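Local coordinates for inactive glucansucrase (Lactobacillus reuteri, PDB 5JBD), which belongs to glycoside hydrolase family 70, whose members are built around a TIM barrel, and binds a calcium ion in this structure, at residues R217-T222 and S235-V240; N242-S247 and K839-T844; V282-N287 and V749-I754; T188-Q193 and T767-M772; D289-D294 and A820-V825. One frame throughout, in Å; residues are numbered along the deposited sequence.

Contact 1: R217-T222 and S235-V240; sequences RLMNRT and SPELLV. With CA (calcium ion), chain C.
In the calcium site, where two loop segments before strand 242-244 meet, the backbone and side chain of Asn220 hold the metal ligand Glu237 through two hydrogen bonds. The carboxylate of Glu237 divides its work: OE2 binds the calcium ion at 2.3 Å, while OE1 turns its anti lone pair to Asn220 N, 2.9 Å away, with 156° at the hydrogen. Water 1 also donates to OE1 and ties it to Leu218 O and Arg221 N; two donors on one oxygen thus fix the rotation of the group. A bend at chi2 (61°) folds the chain back, so that Glu237 O and OE2 reach the same ion. Asn220 returns the bond, its OD1 accepting from Glu237 N at 3.0 Å, while its ND2 goes to Arg770 O. Met219 crosses the glutamate chain at about a right angle and lays CE 3.6 Å from Glu237 CG and 3.7 Å from Leu238 CD2. At the Thr222-Ser235 end, Thr222 OG1 donates to Ser235 O at 2.7 Å and takes a hydrogen bond from water 2, itself held by Ser235 N. Glu237 thus gives the calcium site both a carboxylate oxygen and its own backbone carbonyl, with Asn220 N and water 1 steadying the second oxygen.

Contact 2: N242-S247 and K839-T844; sequences NDIDNS and KYQNGT. With CA (calcium ion), chain C.
Asp243 and Gln841 belong to two neighbouring antiparallel strands, 242-244 and 841-845, with Asn842 and Gly843 sharing the place opposite Asp243 as in a beta bulge. Asp243 N donates to Gly843 O at 2.9 Å, and Asp243 O takes the N-H of Asn842 at 2.8 Å. Past the bulge, Asp245 N finds Tyr840 O at 2.9 Å with 164° at the hydrogen. Asn242 ND2 donates to Gln841 OE1 at 2.9 Å, the two amide planes standing almost perpendicular (89°); Asn242 ND2 also serves Tyr789 O, and Gln841 NE2 serves Thr790 O. With CG opposite its backbone N (chi1 -166°), Asp243 carries its carboxylate to the calcium ion, OD1 at 2.4 Å and OD2 more loosely at 2.8 Å. Ile244 O is met by water 3, a ligand of the same ion, which also accepts from Asn246 ND2. Both oxygens of Asp245 are used: OD2 takes Arg217 N and water 4, which bridges to Lys839 O, and OD1 starts an Asx turn. That OD1 is reached by two donors of one residue, Ser247 OG along its syn lone pair at 2.5 Å and Ser247 N from above the carboxylate plane at 3.0 Å.

Contact 3: V282-N287 and V749-I754; sequences VDAADN and VMNQMI. With CA (calcium ion), chain C; GOL (glycerol), chain H.
The flat carboxamide of Asn751, whose CB rests 3.9 Å from Ala284 CB, is used at both ends, OD1 by the metal and ND2 by Gln752. Its OD1 binds the calcium ion at 2.3 Å, beside Asn287 O, which binds the same ion at 2.4 Å; its ND2 donates to Gln752 OE1 at 2.8 Å, nearly straight (170°) and lying in both amide planes, which fixes the rotation of the amide and leaves OD1 to the metal. With CG anti to the backbone N (chi1 -179°), the amide extends toward the turn at Ala284-Asn287. The second flat group, the carboxylate of Asp283, has Val749 CG1 3.6 Å from OD2. A glycerol, probably from the crystallisation liquor, donates from its O3 to the same OD2 and from its O1 to OD1. Arg281 makes a salt bridge with that OD1, and Gln752 NE2, which also donates to Tyr707 O, donates to glycerol O3. Waters 5 and 6 accept from Asn751 N and Met750 N, respectively, and both lie close to Asp283 O. The segments follow the neighbouring barrel strands 279-282 and 743-748. No direct hydrogen bond joins them: Asn287 O and Asn751 OD1, two acceptors only 3.0 Å apart, would probably repel each other without the calcium ion that both bind.

Contact 4: T188-Q193 and T767-M772; sequences TIDSDQ and TNNRGM
Gln193 packs along Thr767 and the start of the turn Asn768-Gly771. Its CB lies 3.5 Å from Thr767 O and 3.8 Å from Thr767 OG1; CG comes within 3.9 Å of Asn768 O. There the chain bends (chi2 -73°) and leads back to its own segment, where NE2 donates to Asp190 O at 2.9 Å, with the acceptor in the amide plane, and weakly to Leu239 O; OE1 lies against the backbone of Thr844. The backbone of the same residue makes the strand bond: Thr767 N donates to Gln193 O at 3.0 Å with 168° at the hydrogen. Two residues earlier, Ser191 OG accepts from Asn769 N at 3.1 Å, more bent, and touches Asn768 CB, so the serine sits against the start of the facing turn. Asn769 CB lies 3.5 Å from Asp190 O. The second turn is held from within: Asn768 OD1 accepts from Arg770 N and Met772 N, which reach it from opposite faces of its plane, the former making an Asx turn. The contact thus pins two type I turns together at the end of a strand pair: 193-197 begins here, 758-767 ends here, and on the far flank of 193-197 strand 841-845 continues the antiparallel sheet.

Contact 5: D289-D294 and A820-V825; sequences DADVLD and AISTGV
The chain turns at Asp289 into helix 291-304, and against this helix start lies a tight loop, Ala820-Val825, closed by its own bonds Gly824 N to Ala820 O and Ala820 N to Val825 O. Ser822 is the residue both aspartates grasp. Its OG sits between Asp289 OD2 (2.6 Å) and Asp291 OD2 (2.5 Å). Ser822 N is plainer, donating along the syn lone pair of Asp291 OD1 at 3.0 Å and 164°. With chi1 at 80°, the serine hydroxyl stands between its own backbone N and carbonyl carbon, on the side where the carboxylates converge. Asp289 OD1 makes a capping bond with Asp291 N at 3.0 Å. Because Asp289 OD1 and Asp291 OD2 are just 3.2 Å apart and both are acceptors, the pair might raise the affinity of one carboxylate for a proton, though Gln252 and Gln226 also donate to Asp291. One turn on, Asp294 OD2 meets Ile821 CD1 at 3.8 Å and is linked to Ile821 N by water 7, while OD1 of that aspartate forms a salt bridge with Lys334. The loop therefore closes over the first turn of helix 291-304, with helix 249-263 alongside: Ala820 packs on Gln252 and Val825 on Pro249.

From the N terminus, residues 188-193 open contact 4. Contact 1 then closes a short loop of its own, within the span of contact 4. Residues 242-247 open contact 2, followed by 282-287 of contact 3 and 289-294 of contact 5. After several hundred residues the returning chain closes contact 3, then 4, then 5 and lastly 2. Contacts 3 and 5 therefore lie within contact 2, and contact 3 also within contact 4, whereas contact 4 crosses contacts 2 and 5, and contact 3 crosses contact 5. Contacts 1, 2 and 3 meet at the calcium ion, joining the antiparallel sheet to the barrel strands; contact 4 joins the ends of strands 193-197 and 758-767, and contact 5 ties the start of helix 291-304 to the loop before strand 841-845.

Contact 1: R217-T222 and S235-V240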
# COMPACT_ATOMS: atom_id res chain seq x y z
N ARG A 217 1.29 -20.77 -7.59
CA ARG A 217 1.95 -19.59 -8.12
C ARG A 217 1.39 -19.17 -9.50
O ARG A 217 2.16 -18.85 -10.42
CB ARG A 217 3.49 -19.77 -8.16
CG ARG A 217 4.15 -19.93 -6.78
CD ARG A 217 5.67 -19.74 -6.80
NE ARG A 217 6.26 -19.82 -5.46
CZ ARG A 217 7.06 -20.80 -4.99
NH1 ARG A 217 7.46 -21.83 -5.74
NH2 ARG A 217 7.49 -20.74 -3.73
N LEU A 218 0.07 -19.21 -9.65
CA LEU A 218 -0.56 -18.72 -10.88
C LEU A 218 -0.47 -17.21 -10.80
O LEU A 218 -1.13 -16.60 -9.96
CB LEU A 218 -2.01 -19.18 -10.99
CG LEU A 218 -2.25 -20.69 -10.98
CD1 LEU A 218 -3.71 -21.01 -11.26
CD2 LEU A 218 -1.36 -21.44 -11.97
N MET A 219 0.41 -16.62 -11.59
CA MET A 219 0.66 -15.17 -11.51
C MET A 219 -0.15 -14.42 -12.58
O MET A 219 -0.44 -14.95 -13.62
CB MET A 219 2.14 -14.87 -11.68
CG MET A 219 2.98 -15.43 -10.54
SD MET A 219 4.69 -14.93 -10.65
CE MET A 219 4.64 -13.21 -10.22
N ASN A 220 -0.51 -13.19 -12.25
CA ASN A 220 -1.18 -12.28 -13.17
C ASN A 220 -2.61 -12.73 -13.51
O ASN A 220 -3.15 -12.34 -14.54
CB ASN A 220 -0.35 -12.05 -14.45
CG ASN A 220 1.10 -11.73 -14.17
OD1 ASN A 220 1.44 -10.70 -13.58
ND2 ASN A 220 1.98 -12.62 -14.58
N ARG A 221 -3.25 -13.49 -12.61
CA ARG A 221 -4.65 -13.87 -12.77
C ARG A 221 -5.51 -12.76 -12.19
O ARG A 221 -6.37 -12.98 -11.32
CB ARG A 221 -4.95 -15.22 -12.13
CG ARG A 221 -4.15 -16.39 -12.70
CD ARG A 221 -4.35 -16.54 -14.21
NE ARG A 221 -3.89 -17.86 -14.66
CZ ARG A 221 -4.64 -18.97 -14.75
NH1 ARG A 221 -5.95 -18.99 -14.45
NH2 ARG A 221 -4.06 -20.09 -15.16
N THR A 222 -5.28 -11.56 -12.73
CA THR A 222 -5.70 -10.29 -12.18
C THR A 222 -6.80 -9.72 -13.06
O THR A 222 -6.74 -9.82 -14.28
CB THR A 222 -4.53 -9.31 -12.18
OG1 THR A 222 -3.86 -9.34 -13.46
CG2 THR A 222 -3.53 -9.70 -11.07
N SER A 235 -2.69 -6.19 -15.86
CA SER A 235 -2.44 -5.71 -14.50
C SER A 235 -1.43 -6.63 -13.80
O SER A 235 -1.63 -7.85 -13.78
CB SER A 235 -3.73 -5.63 -13.69
OG SER A 235 -3.54 -4.83 -12.54
N PRO A 236 -0.34 -6.07 -13.22
CA PRO A 236 0.77 -6.92 -12.75
C PRO A 236 0.54 -7.62 -11.42
O PRO A 236 -0.17 -7.11 -10.54
CB PRO A 236 1.93 -5.91 -12.61
CG PRO A 236 1.26 -4.62 -12.28
CD PRO A 236 -0.03 -4.63 -13.07
N GLU A 237 1.15 -8.79 -11.27
CA GLU A 237 1.10 -9.54 -10.02
C GLU A 237 1.90 -8.85 -8.91
O GLU A 237 1.49 -8.87 -7.74
CB GLU A 237 1.66 -10.95 -10.22
CG GLU A 237 1.57 -11.87 -8.98
CD GLU A 237 0.14 -12.08 -8.54
OE1 GLU A 237 -0.64 -12.58 -9.38
OE2 GLU A 237 -0.22 -11.69 -7.40
N LEU A 238 3.04 -8.25 -9.28
CA LEU A 238 4.02 -7.77 -8.29
C LEU A 238 4.04 -6.25 -8.13
O LEU A 238 4.03 -5.51 -9.12
CB LEU A 238 5.42 -8.26 -8.68
CG LEU A 238 5.56 -9.77 -8.91
CD1 LEU A 238 6.97 -10.14 -9.35
CD2 LEU A 238 5.19 -10.57 -7.67
N LEU A 239 4.04 -5.81 -6.87
CA LEU A 239 4.20 -4.40 -6.49
C LEU A 239 5.49 -4.20 -5.69
O LEU A 239 6.47 -3.65 -6.20
CB LEU A 239 2.99 -3.91 -5.68
CG LEU A 239 1.64 -3.90 -6.39
CD1 LEU A 239 0.54 -3.51 -5.41
CD2 LEU A 239 1.67 -2.97 -7.60
N VAL A 240 5.48 -4.68 -4.44
CA VAL A 240 6.61 -4.51 -3.51
C VAL A 240 6.46 -5.50 -2.36
O VAL A 240 5.33 -5.90 -2.03
CB VAL A 240 6.70 -3.05 -2.99
CG1 VAL A 240 5.56 -2.73 -2.03
CG2 VAL A 240 8.05 -2.77 -2.34
CA CA C . 0.37 -9.94 -6.02
O HOH W 1 -2.71 -14.23 -9.77
O HOH W 2 -4.69 -8.34 -15.89
O HOH W 3 -0.39 -11.14 -4.07

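Contact 2: N242-S247 and K839-T844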
# COMPACT_ATOMS: atom_id res chain seq x y z
N ASN A 242 7.15 -9.09 -0.01
CA ASN A 242 6.96 -10.50 -0.26
C ASN A 242 5.56 -10.69 -0.81
O ASN A 242 4.58 -10.56 -0.06
CB ASN A 242 7.14 -11.33 1.01
CG ASN A 242 8.57 -11.34 1.50
OD1 ASN A 242 9.08 -10.33 1.99
ND2 ASN A 242 9.24 -12.49 1.40
N ASP A 243 5.45 -11.06 -2.07
CA ASP A 243 4.16 -11.17 -2.75
C ASP A 243 3.48 -12.48 -2.36
O ASP A 243 4.03 -13.56 -2.57
CB ASP A 243 4.33 -11.10 -4.26
CG ASP A 243 3.01 -10.87 -4.99
OD1 ASP A 243 2.50 -9.75 -4.90
OD2 ASP A 243 2.47 -11.79 -5.63
N ILE A 244 2.27 -12.39 -1.80
CA ILE A 244 1.56 -13.58 -1.34
C ILE A 244 0.92 -14.32 -2.51
O ILE A 244 0.30 -13.69 -3.38
CB ILE A 244 0.51 -13.23 -0.28
CG1 ILE A 244 1.15 -12.51 0.92
CG2 ILE A 244 -0.24 -14.48 0.18
CD1 ILE A 244 2.20 -13.30 1.68
N ASP A 245 1.07 -15.65 -2.55
CA ASP A 245 0.46 -16.46 -3.60
C ASP A 245 -1.04 -16.68 -3.32
O ASP A 245 -1.44 -17.69 -2.74
CB ASP A 245 1.16 -17.79 -3.79
CG ASP A 245 0.54 -18.62 -4.90
OD1 ASP A 245 -0.27 -18.07 -5.70
OD2 ASP A 245 0.86 -19.82 -5.01
N ASN A 246 -1.85 -15.74 -3.79
CA ASN A 246 -3.30 -15.81 -3.64
C ASN A 246 -4.01 -16.78 -4.61
O ASN A 246 -5.24 -16.87 -4.60
CB ASN A 246 -3.91 -14.39 -3.69
CG ASN A 246 -3.67 -13.60 -2.39
OD1 ASN A 246 -4.24 -13.92 -1.35
ND2 ASN A 246 -2.83 -12.57 -2.45
N SER A 247 -3.25 -17.52 -5.42
CA SER A 247 -3.78 -18.68 -6.17
C SER A 247 -3.70 -19.99 -5.37
O SER A 247 -4.30 -20.99 -5.76
CB SER A 247 -3.03 -18.87 -7.48
OG SER A 247 -1.73 -19.40 -7.27
N LYS A 839 6.91 -21.12 0.32
CA LYS A 839 5.95 -21.97 -0.37
C LYS A 839 4.58 -21.30 -0.58
O LYS A 839 3.86 -21.70 -1.49
CB LYS A 839 5.79 -23.33 0.33
CG LYS A 839 5.04 -23.31 1.64
CD LYS A 839 5.08 -24.70 2.27
CE LYS A 839 4.25 -24.77 3.54
NZ LYS A 839 4.44 -26.07 4.25
N TYR A 840 4.25 -20.29 0.23
CA TYR A 840 3.02 -19.51 0.09
C TYR A 840 3.20 -18.15 -0.61
O TYR A 840 2.30 -17.30 -0.55
CB TYR A 840 2.40 -19.28 1.48
CG TYR A 840 1.93 -20.53 2.18
CD1 TYR A 840 1.13 -21.47 1.52
CD2 TYR A 840 2.29 -20.79 3.51
CE1 TYR A 840 0.71 -22.62 2.16
CE2 TYR A 840 1.87 -21.94 4.15
CZ TYR A 840 1.08 -22.85 3.48
OH TYR A 840 0.64 -24.00 4.10
N GLN A 841 4.34 -17.96 -1.29
CA GLN A 841 4.73 -16.66 -1.86
C GLN A 841 5.16 -16.81 -3.33
O GLN A 841 5.75 -17.83 -3.71
CB GLN A 841 5.89 -16.06 -1.04
CG GLN A 841 5.50 -15.77 0.39
CD GLN A 841 6.67 -15.38 1.28
OE1 GLN A 841 7.70 -14.87 0.82
NE2 GLN A 841 6.51 -15.61 2.57
N ASN A 842 4.85 -15.79 -4.12
CA ASN A 842 5.21 -15.74 -5.54
C ASN A 842 6.63 -15.25 -5.76
O ASN A 842 7.28 -15.66 -6.72
CB ASN A 842 4.28 -14.78 -6.32
CG ASN A 842 2.87 -15.31 -6.50
OD1 ASN A 842 1.89 -14.53 -6.48
ND2 ASN A 842 2.74 -16.60 -6.70
N GLY A 843 7.11 -14.38 -4.86
CA GLY A 843 8.42 -13.76 -5.03
C GLY A 843 8.56 -12.60 -4.09
O GLY A 843 7.76 -12.44 -3.17
N THR A 844 9.59 -11.80 -4.31
CA THR A 844 9.84 -10.62 -3.48
C THR A 844 10.48 -9.54 -4.32
O THR A 844 11.18 -9.84 -5.29
CB THR A 844 10.75 -10.94 -2.25
OG1 THR A 844 11.01 -9.74 -1.51
CG2 THR A 844 12.08 -11.53 -2.69
CA CA C . 0.37 -9.94 -6.02
O HOH W 3 -0.39 -11.14 -4.07
O HOH W 4 1.84 -21.63 -3.39

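Contact 3: V282-N287 and V749-I754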
# COMPACT_ATOMS: atom_id res chain seq x y z
N VAL A 282 -10.49 -2.87 -0.09
CA VAL A 282 -9.61 -3.95 -0.55
C VAL A 282 -8.36 -3.39 -1.25
O VAL A 282 -8.43 -2.89 -2.38
CB VAL A 282 -10.35 -4.95 -1.45
CG1 VAL A 282 -9.43 -6.10 -1.83
CG2 VAL A 282 -11.60 -5.47 -0.74
N ASP A 283 -7.23 -3.44 -0.54
CA ASP A 283 -5.97 -2.92 -1.06
C ASP A 283 -5.45 -3.75 -2.22
O ASP A 283 -5.52 -4.99 -2.19
CB ASP A 283 -4.91 -2.94 0.05
CG ASP A 283 -3.59 -2.30 -0.38
OD1 ASP A 283 -3.58 -1.09 -0.71
OD2 ASP A 283 -2.59 -3.03 -0.38
N ALA A 284 -4.95 -3.07 -3.26
CA ALA A 284 -4.27 -3.75 -4.39
C ALA A 284 -5.14 -4.80 -5.07
O ALA A 284 -4.68 -5.89 -5.47
CB ALA A 284 -2.94 -4.35 -3.91
N ALA A 285 -6.43 -4.50 -5.21
CA ALA A 285 -7.39 -5.45 -5.80
C ALA A 285 -7.07 -5.80 -7.25
O ALA A 285 -7.54 -6.84 -7.72
CB ALA A 285 -8.80 -4.94 -5.70
N ASP A 286 -6.26 -4.99 -7.94
CA ASP A 286 -5.80 -5.31 -9.29
C ASP A 286 -4.54 -6.17 -9.35
O ASP A 286 -4.09 -6.52 -10.44
CB ASP A 286 -5.53 -4.04 -10.15
CG ASP A 286 -6.73 -3.06 -10.22
OD1 ASP A 286 -7.87 -3.46 -9.91
OD2 ASP A 286 -6.49 -1.89 -10.61
N ASN A 287 -3.94 -6.49 -8.20
CA ASN A 287 -2.62 -7.13 -8.17
C ASN A 287 -2.61 -8.47 -7.43
O ASN A 287 -1.55 -8.96 -7.07
CB ASN A 287 -1.62 -6.16 -7.55
CG ASN A 287 -1.73 -4.76 -8.12
OD1 ASN A 287 -2.20 -3.86 -7.44
ND2 ASN A 287 -1.33 -4.57 -9.38
N VAL A 749 -5.30 -6.23 3.37
CA VAL A 749 -4.08 -6.16 2.56
C VAL A 749 -3.57 -7.57 2.25
O VAL A 749 -2.71 -8.09 2.96
CB VAL A 749 -2.98 -5.36 3.28
CG1 VAL A 749 -1.74 -5.19 2.40
CG2 VAL A 749 -3.52 -4.00 3.70
N MET A 750 -4.11 -8.16 1.18
CA MET A 750 -3.75 -9.53 0.76
C MET A 750 -2.54 -9.62 -0.17
O MET A 750 -2.05 -10.72 -0.40
CB MET A 750 -4.95 -10.25 0.11
CG MET A 750 -6.06 -10.61 1.09
SD MET A 750 -7.54 -11.34 0.35
CE MET A 750 -8.43 -9.86 -0.16
N ASN A 751 -2.04 -8.50 -0.68
CA ASN A 751 -1.03 -8.59 -1.73
C ASN A 751 0.34 -9.00 -1.22
O ASN A 751 0.98 -9.84 -1.85
CB ASN A 751 -0.89 -7.31 -2.53
CG ASN A 751 0.15 -7.45 -3.63
OD1 ASN A 751 -0.03 -8.21 -4.61
ND2 ASN A 751 1.26 -6.73 -3.49
N GLN A 752 0.79 -8.35 -0.15
CA GLN A 752 2.16 -8.55 0.36
C GLN A 752 2.28 -8.45 1.88
O GLN A 752 1.47 -7.82 2.54
CB GLN A 752 3.14 -7.54 -0.26
CG GLN A 752 3.17 -6.15 0.39
CD GLN A 752 1.96 -5.28 0.03
OE1 GLN A 752 1.47 -5.31 -1.09
NE2 GLN A 752 1.50 -4.48 0.99
N MET A 753 3.34 -9.09 2.38
CA MET A 753 3.86 -8.84 3.73
C MET A 753 5.30 -8.37 3.59
O MET A 753 5.98 -8.67 2.60
CB MET A 753 3.75 -10.12 4.57
CG MET A 753 2.31 -10.59 4.76
SD MET A 753 2.11 -11.95 5.94
CE MET A 753 2.49 -11.11 7.47
N ILE A 754 5.77 -7.58 4.56
CA ILE A 754 7.12 -7.02 4.54
C ILE A 754 7.67 -6.99 5.96
O ILE A 754 6.97 -6.58 6.89
CB ILE A 754 7.18 -5.59 3.94
CG1 ILE A 754 6.42 -5.52 2.61
CG2 ILE A 754 8.63 -5.16 3.69
CD1 ILE A 754 6.38 -4.16 1.91
CA CA C . 0.37 -9.94 -6.02
C1 GOL H . -0.09 -0.26 -2.83
O1 GOL H . -1.45 -0.73 -2.78
C2 GOL H . 0.54 -0.18 -1.43
O2 GOL H . -0.41 0.38 -0.50
C3 GOL H . 1.01 -1.55 -0.95
O3 GOL H . -0.08 -2.25 -0.32
O HOH W 5 -3.24 -5.83 -0.69
O HOH W 6 -6.24 -6.98 -0.23
O HOH W 3 -0.39 -11.14 -4.07

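Contact 4: T188-Q193 and T767-M772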
# COMPACT_ATOMS: atom_id res chain seq x y z
N THR A 188 8.46 3.37 -5.07
CA THR A 188 8.92 1.98 -5.25
C THR A 188 9.31 1.75 -6.70
O THR A 188 8.92 2.53 -7.58
CB THR A 188 7.83 0.97 -4.81
OG1 THR A 188 6.69 1.06 -5.68
CG2 THR A 188 7.38 1.26 -3.38
N ILE A 189 10.09 0.70 -6.95
CA ILE A 189 10.54 0.35 -8.29
C ILE A 189 9.85 -0.95 -8.70
O ILE A 189 10.24 -2.04 -8.26
CB ILE A 189 12.09 0.22 -8.39
CG1 ILE A 189 12.77 1.53 -7.94
CG2 ILE A 189 12.50 -0.12 -9.82
CD1 ILE A 189 13.15 1.55 -6.48
N ASP A 190 8.84 -0.81 -9.56
CA ASP A 190 7.94 -1.91 -9.93
C ASP A 190 8.66 -3.16 -10.38
O ASP A 190 8.38 -4.26 -9.90
CB ASP A 190 7.02 -1.50 -11.08
CG ASP A 190 6.04 -0.43 -10.70
OD1 ASP A 190 5.70 -0.32 -9.50
OD2 ASP A 190 5.57 0.28 -11.62
N SER A 191 9.61 -2.99 -11.28
CA SER A 191 10.28 -4.13 -11.88
C SER A 191 11.64 -4.50 -11.21
O SER A 191 12.49 -5.15 -11.82
CB SER A 191 10.28 -3.94 -13.40
OG SER A 191 8.90 -4.09 -13.84
N ASP A 192 11.80 -4.14 -9.93
CA ASP A 192 12.88 -4.67 -9.06
C ASP A 192 12.34 -5.88 -8.28
O ASP A 192 11.95 -5.76 -7.12
CB ASP A 192 13.43 -3.59 -8.11
CG ASP A 192 14.54 -2.76 -8.74
OD1 ASP A 192 14.87 -2.96 -9.94
OD2 ASP A 192 15.10 -1.90 -8.03
N GLN A 193 12.31 -7.02 -8.95
CA GLN A 193 11.66 -8.22 -8.45
C GLN A 193 12.44 -9.46 -8.76
O GLN A 193 13.18 -9.55 -9.75
CB GLN A 193 10.28 -8.43 -9.09
CG GLN A 193 9.31 -7.27 -9.03
CD GLN A 193 8.72 -7.02 -7.66
OE1 GLN A 193 8.76 -7.89 -6.77
NE2 GLN A 193 8.15 -5.84 -7.48
N THR A 767 13.11 -10.84 -12.48
CA THR A 767 11.96 -10.56 -13.34
C THR A 767 11.44 -9.13 -13.22
O THR A 767 11.79 -8.39 -12.29
CB THR A 767 10.77 -11.48 -12.99
OG1 THR A 767 10.25 -11.16 -11.69
CG2 THR A 767 11.18 -12.94 -13.06
N ASN A 768 10.58 -8.77 -14.18
CA ASN A 768 9.77 -7.56 -14.08
C ASN A 768 8.57 -7.81 -13.15
O ASN A 768 8.47 -8.88 -12.52
CB ASN A 768 9.34 -7.08 -15.48
CG ASN A 768 8.35 -8.01 -16.18
OD1 ASN A 768 7.79 -8.93 -15.58
ND2 ASN A 768 8.14 -7.77 -17.47
N ASN A 769 7.64 -6.86 -13.09
CA ASN A 769 6.48 -6.96 -12.20
C ASN A 769 5.40 -7.98 -12.63
O ASN A 769 4.42 -8.17 -11.91
CB ASN A 769 5.87 -5.59 -11.93
CG ASN A 769 5.29 -4.94 -13.18
OD1 ASN A 769 5.40 -5.46 -14.30
ND2 ASN A 769 4.72 -3.76 -13.00
N ARG A 770 5.57 -8.61 -13.78
CA ARG A 770 4.74 -9.75 -14.18
C ARG A 770 5.42 -11.12 -14.02
O ARG A 770 4.88 -12.14 -14.43
CB ARG A 770 4.26 -9.57 -15.62
CG ARG A 770 3.49 -8.29 -15.88
CD ARG A 770 2.94 -8.27 -17.31
NE ARG A 770 2.07 -9.41 -17.59
CZ ARG A 770 0.83 -9.57 -17.13
NH1 ARG A 770 0.24 -8.67 -16.34
NH2 ARG A 770 0.15 -10.65 -17.47
N GLY A 771 6.60 -11.18 -13.40
CA GLY A 771 7.32 -12.45 -13.27
C GLY A 771 7.96 -12.97 -14.55
O GLY A 771 8.30 -14.14 -14.64
N MET A 772 8.13 -12.10 -15.54
CA MET A 772 8.85 -12.46 -16.75
C MET A 772 10.31 -12.05 -16.57
O MET A 772 10.59 -10.95 -16.10
CB MET A 772 8.25 -11.75 -17.97
CG MET A 772 6.79 -12.12 -18.23
SD MET A 772 6.53 -13.90 -18.53
CE MET A 772 5.06 -14.22 -17.54

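Contact 5: D289-D294 and A820-V825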
# COMPACT_ATOMS: atom_id res chain seq x y z
N ASP A 289 -4.71 -12.48 -7.31
CA ASP A 289 -5.60 -13.44 -7.96
C ASP A 289 -7.05 -13.06 -7.65
O ASP A 289 -7.45 -12.96 -6.48
CB ASP A 289 -5.28 -14.87 -7.49
CG ASP A 289 -5.97 -15.95 -8.32
OD1 ASP A 289 -7.17 -15.79 -8.65
OD2 ASP A 289 -5.33 -16.97 -8.64
N ALA A 290 -7.83 -12.78 -8.70
CA ALA A 290 -9.21 -12.29 -8.53
C ALA A 290 -10.15 -13.27 -7.85
O ALA A 290 -11.23 -12.86 -7.40
CB ALA A 290 -9.80 -11.82 -9.86
N ASP A 291 -9.77 -14.56 -7.75
CA ASP A 291 -10.51 -15.53 -6.94
C ASP A 291 -10.83 -14.98 -5.55
O ASP A 291 -11.91 -15.26 -5.02
CB ASP A 291 -9.70 -16.81 -6.71
CG ASP A 291 -9.45 -17.60 -7.96
OD1 ASP A 291 -10.05 -17.34 -9.03
OD2 ASP A 291 -8.61 -18.53 -7.87
N VAL A 292 -9.90 -14.23 -4.96
CA VAL A 292 -10.08 -13.77 -3.57
C VAL A 292 -11.18 -12.71 -3.45
O VAL A 292 -11.79 -12.57 -2.40
CB VAL A 292 -8.78 -13.29 -2.90
CG1 VAL A 292 -7.70 -14.37 -2.97
CG2 VAL A 292 -8.28 -11.97 -3.49
N LEU A 293 -11.46 -12.00 -4.54
CA LEU A 293 -12.59 -11.07 -4.56
C LEU A 293 -13.92 -11.82 -4.64
O LEU A 293 -14.87 -11.46 -3.94
CB LEU A 293 -12.45 -10.07 -5.72
CG LEU A 293 -11.12 -9.31 -5.82
CD1 LEU A 293 -11.10 -8.49 -7.10
CD2 LEU A 293 -10.90 -8.42 -4.62
N ASP A 294 -13.99 -12.88 -5.44
CA ASP A 294 -15.16 -13.78 -5.46
C ASP A 294 -15.42 -14.36 -4.07
O ASP A 294 -16.54 -14.37 -3.59
CB ASP A 294 -14.94 -14.94 -6.44
CG ASP A 294 -15.00 -14.53 -7.90
OD1 ASP A 294 -15.62 -13.50 -8.24
OD2 ASP A 294 -14.44 -15.27 -8.73
N ALA A 820 -12.80 -22.39 -7.34
CA ALA A 820 -12.27 -21.10 -7.80
C ALA A 820 -11.98 -21.10 -9.31
O ALA A 820 -11.61 -22.12 -9.89
CB ALA A 820 -11.01 -20.75 -7.02
N ILE A 821 -12.15 -19.94 -9.93
CA ILE A 821 -11.97 -19.79 -11.39
C ILE A 821 -10.52 -20.06 -11.80
O ILE A 821 -10.28 -20.84 -12.69
CB ILE A 821 -12.41 -18.37 -11.89
CG1 ILE A 821 -13.93 -18.19 -11.67
CG2 ILE A 821 -12.05 -18.17 -13.37
CD1 ILE A 821 -14.58 -16.89 -12.13
N SER A 822 -9.57 -19.39 -11.16
CA SER A 822 -8.19 -19.46 -11.62
C SER A 822 -7.60 -20.86 -11.50
O SER A 822 -6.85 -21.28 -12.39
CB SER A 822 -7.30 -18.42 -10.91
OG SER A 822 -6.88 -18.84 -9.62
N THR A 823 -7.97 -21.60 -10.45
CA THR A 823 -7.40 -22.95 -10.17
C THR A 823 -8.29 -24.14 -10.51
O THR A 823 -7.77 -25.24 -10.72
CB THR A 823 -7.08 -23.11 -8.69
OG1 THR A 823 -8.28 -22.90 -7.91
CG2 THR A 823 -6.02 -22.12 -8.28
N GLY A 824 -9.60 -23.93 -10.54
CA GLY A 824 -10.56 -25.02 -10.66
C GLY A 824 -10.70 -25.89 -9.41
O GLY A 824 -11.31 -26.96 -9.50
N VAL A 825 -10.17 -25.45 -8.26
CA VAL A 825 -10.35 -26.16 -6.99
C VAL A 825 -10.83 -25.22 -5.89
O VAL A 825 -10.70 -23.99 -6.01
CB VAL A 825 -9.07 -26.91 -6.53
CG1 VAL A 825 -8.66 -27.96 -7.55
CG2 VAL A 825 -7.92 -25.95 -6.27
O HOH W 7 -13.31 -17.78 -8.05